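Local coordinates for protein internalin (Listeria monocytogenes serotype 4b, PDB 4FMZ) that probably mediates adhesion to or invasion of host cells through a curved leucine-rich-repeat domain, at residues Thr163-Lys168 with Asn185-Glu190. Residues are numbered along the deposited sequence; the frame is centred on the assembly and turned at random.
Sequences TESKVK and NYNQIE. With EDO (1,2-ethanediol), chain E.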
loop_
_atom_site.group_PDB
_atom_site.type_symbol
_atom_site.label_atom_id
_atom_site.label_comp_id
_atom_site.label_asym_id
_atom_site.label_seq_id
_atom_site.Cartn_x
_atom_site.Cartn_y
_atom_site.Cartn_z
ATOM N N THR A 163 2.176 -6.921 0.138
ATOM C CA THR A 163 2.983 -6.902 -1.089
ATOM C C THR A 163 4.179 -7.832 -1.048
ATOM O O THR A 163 4.630 -8.208 0.035
ATOM C CB THR A 163 3.514 -5.470 -1.366
ATOM O OG1 THR A 163 4.361 -5.075 -0.286
ATOM C CG2 THR A 163 2.398 -4.435 -1.583
ATOM N N GLU A 164 4.742 -8.141 -2.244
ATOM C CA GLU A 164 5.978 -8.918 -2.448
ATOM C C GLU A 164 5.974 -10.258 -1.703
ATOM O O GLU A 164 7.016 -10.685 -1.188
ATOM C CB GLU A 164 7.190 -8.086 -1.998
ATOM C CG GLU A 164 7.376 -6.803 -2.783
ATOM C CD GLU A 164 8.545 -5.988 -2.273
ATOM O OE1 GLU A 164 9.686 -6.502 -2.276
ATOM O OE2 GLU A 164 8.313 -4.836 -1.852
ATOM N N SER A 165 4.810 -10.898 -1.629
ATOM C CA SER A 165 4.640 -12.127 -0.861
ATOM C C SER A 165 4.225 -13.320 -1.728
ATOM O O SER A 165 4.160 -13.222 -2.953
ATOM C CB SER A 165 3.595 -11.899 0.230
ATOM O OG SER A 165 2.302 -11.825 -0.348
ATOM N N LYS A 166 3.929 -14.448 -1.066
ATOM C CA LYS A 166 3.493 -15.680 -1.715
ATOM C C LYS A 166 1.947 -15.760 -1.727
ATOM O O LYS A 166 1.390 -16.818 -2.033
ATOM C CB LYS A 166 4.130 -16.898 -1.014
ATOM C CG LYS A 166 5.629 -16.994 -1.270
ATOM C CD LYS A 166 6.259 -18.223 -0.648
ATOM C CE LYS A 166 7.764 -18.167 -0.804
ATOM N NZ LYS A 166 8.422 -19.433 -0.386
ATOM N N VAL A 167 1.259 -14.616 -1.450
ATOM C CA VAL A 167 -0.209 -14.525 -1.420
ATOM C C VAL A 167 -0.797 -14.765 -2.819
ATOM O O VAL A 167 -0.516 -14.036 -3.771
ATOM C CB VAL A 167 -0.749 -13.204 -0.790
ATOM C CG1 VAL A 167 -2.237 -12.976 -1.116
ATOM C CG2 VAL A 167 -0.533 -13.200 0.722
ATOM N N LYS A 168 -1.642 -15.794 -2.898
ATOM C CA LYS A 168 -2.386 -16.209 -4.082
ATOM C C LYS A 168 -3.865 -15.915 -3.892
ATOM O O LYS A 168 -4.485 -15.216 -4.697
ATOM C CB LYS A 168 -2.203 -17.721 -4.316
ATOM C CG LYS A 168 -1.059 -18.090 -5.228
ATOM C CD LYS A 168 -1.513 -19.072 -6.301
ATOM C CE LYS A 168 -0.401 -19.333 -7.293
ATOM N NZ LYS A 168 -0.273 -18.243 -8.301
ATOM N N ASN A 185 0.229 -5.303 -4.551
ATOM C CA ASN A 185 1.326 -5.280 -5.528
ATOM C C ASN A 185 2.284 -6.448 -5.356
ATOM O O ASN A 185 2.588 -6.840 -4.232
ATOM C CB ASN A 185 2.131 -3.978 -5.412
ATOM C CG ASN A 185 1.386 -2.729 -5.794
ATOM O OD1 ASN A 185 0.409 -2.748 -6.551
ATOM N ND2 ASN A 185 1.857 -1.602 -5.294
ATOM N N TYR A 186 2.779 -6.971 -6.483
ATOM C CA TYR A 186 3.826 -7.986 -6.585
ATOM C C TYR A 186 3.582 -9.231 -5.696
ATOM O O TYR A 186 4.447 -9.621 -4.908
ATOM C CB TYR A 186 5.205 -7.346 -6.264
ATOM C CG TYR A 186 6.409 -8.001 -6.920
ATOM C CD1 TYR A 186 6.383 -9.341 -7.300
ATOM C CD2 TYR A 186 7.603 -7.305 -7.082
ATOM C CE1 TYR A 186 7.496 -9.957 -7.862
ATOM C CE2 TYR A 186 8.721 -7.909 -7.656
ATOM C CZ TYR A 186 8.661 -9.236 -8.044
ATOM O OH TYR A 186 9.740 -9.850 -8.639
ATOM N N ASN A 187 2.448 -9.893 -5.885
ATOM C CA ASN A 187 2.181 -11.129 -5.159
ATOM C C ASN A 187 2.133 -12.267 -6.192
ATOM O O ASN A 187 2.859 -12.186 -7.184
ATOM C CB ASN A 187 0.912 -10.982 -4.316
ATOM C CG ASN A 187 1.108 -10.023 -3.159
ATOM O OD1 ASN A 187 2.071 -10.125 -2.397
ATOM N ND2 ASN A 187 0.213 -9.058 -3.002
ATOM N N GLN A 188 1.304 -13.308 -5.981
ATOM C CA GLN A 188 1.141 -14.427 -6.925
ATOM C C GLN A 188 -0.366 -14.592 -7.229
ATOM O O GLN A 188 -0.868 -15.712 -7.348
ATOM C CB GLN A 188 1.751 -15.726 -6.329
ATOM C CG GLN A 188 3.235 -15.646 -5.928
ATOM C CD GLN A 188 4.169 -15.389 -7.093
ATOM O OE1 GLN A 188 4.065 -16.006 -8.162
ATOM N NE2 GLN A 188 5.121 -14.480 -6.908
ATOM N N ILE A 189 -1.084 -13.457 -7.352
ATOM C CA ILE A 189 -2.533 -13.440 -7.514
ATOM C C ILE A 189 -2.944 -13.664 -8.978
ATOM O O ILE A 189 -2.585 -12.900 -9.872
ATOM C CB ILE A 189 -3.160 -12.140 -6.925
ATOM C CG1 ILE A 189 -2.787 -11.953 -5.436
ATOM C CG2 ILE A 189 -4.683 -12.144 -7.070
ATOM C CD1 ILE A 189 -2.843 -10.514 -4.958
ATOM N N GLU A 190 -3.745 -14.710 -9.189
ATOM C CA GLU A 190 -4.310 -15.075 -10.493
ATOM C C GLU A 190 -5.763 -14.620 -10.606
ATOM O O GLU A 190 -6.203 -14.215 -11.683
ATOM C CB GLU A 190 -4.268 -16.607 -10.686
ATOM C CG GLU A 190 -2.890 -17.218 -10.852
ATOM C CD GLU A 190 -2.880 -18.737 -10.842
ATOM O OE1 GLU A 190 -3.766 -19.347 -11.484
ATOM O OE2 GLU A 190 -1.974 -19.321 -10.206
HETATM C C1 EDO E . 5.132 -12.881 -10.836
HETATM O O1 EDO E . 5.641 -13.512 -9.668
HETATM C C2 EDO E . 3.854 -12.095 -10.473
HETATM O O2 EDO E . 2.890 -12.992 -9.941
HETATM O O HOH W 1 5.921 -12.064 -4.829
HETATM O O HOH W 2 -5.358 -16.044 -7.104
#
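The amide of Asn187 reaches across to Ser165. On the way, Asn187 CB lies 3.4 Å from Val167 O. CG stands anti to the carbonyl carbon (chi1 -69°), which swings the amide toward 163-168. There Asn187 OD1 takes two bonds. Ser165 N lies in the carbonyl plane, 2.9 Å from Asn187 OD1, with an N-H...O angle of 155°. Ser165 OG instead sits above that plane, 2.7 Å from Asn187 OD1. Asn187 ND2 donates to Val162 O and weakly to Leu184 O, so both ends of the buried amide have partners, which should fix its rotation. Ser165 OG also accepts from Val167 N, an ST turn that holds the hydroxyl over Asn187. The backbones are tied before and after this amide by Glu164 N to Asn185 O (3.2 Å) and Gln188 N to Val167 O (3.0 Å). Farther along, Lys168 bends at chi2 and chi4, bringing Lys168 NZ 2.8 Å from both Gln188 O and Glu190 OE2, the latter a salt bridge on the anti lone pair. Asn209 OD1 in turn accepts from Asn187 N and Ile189 N, continuing the asparagine pattern characteristic of leucine-rich-repeat solenoids. A buried amide thus satisfies backbone polar groups where the chain leaves the parallel strands, while an exposed ion pair joins the same turns at the surface.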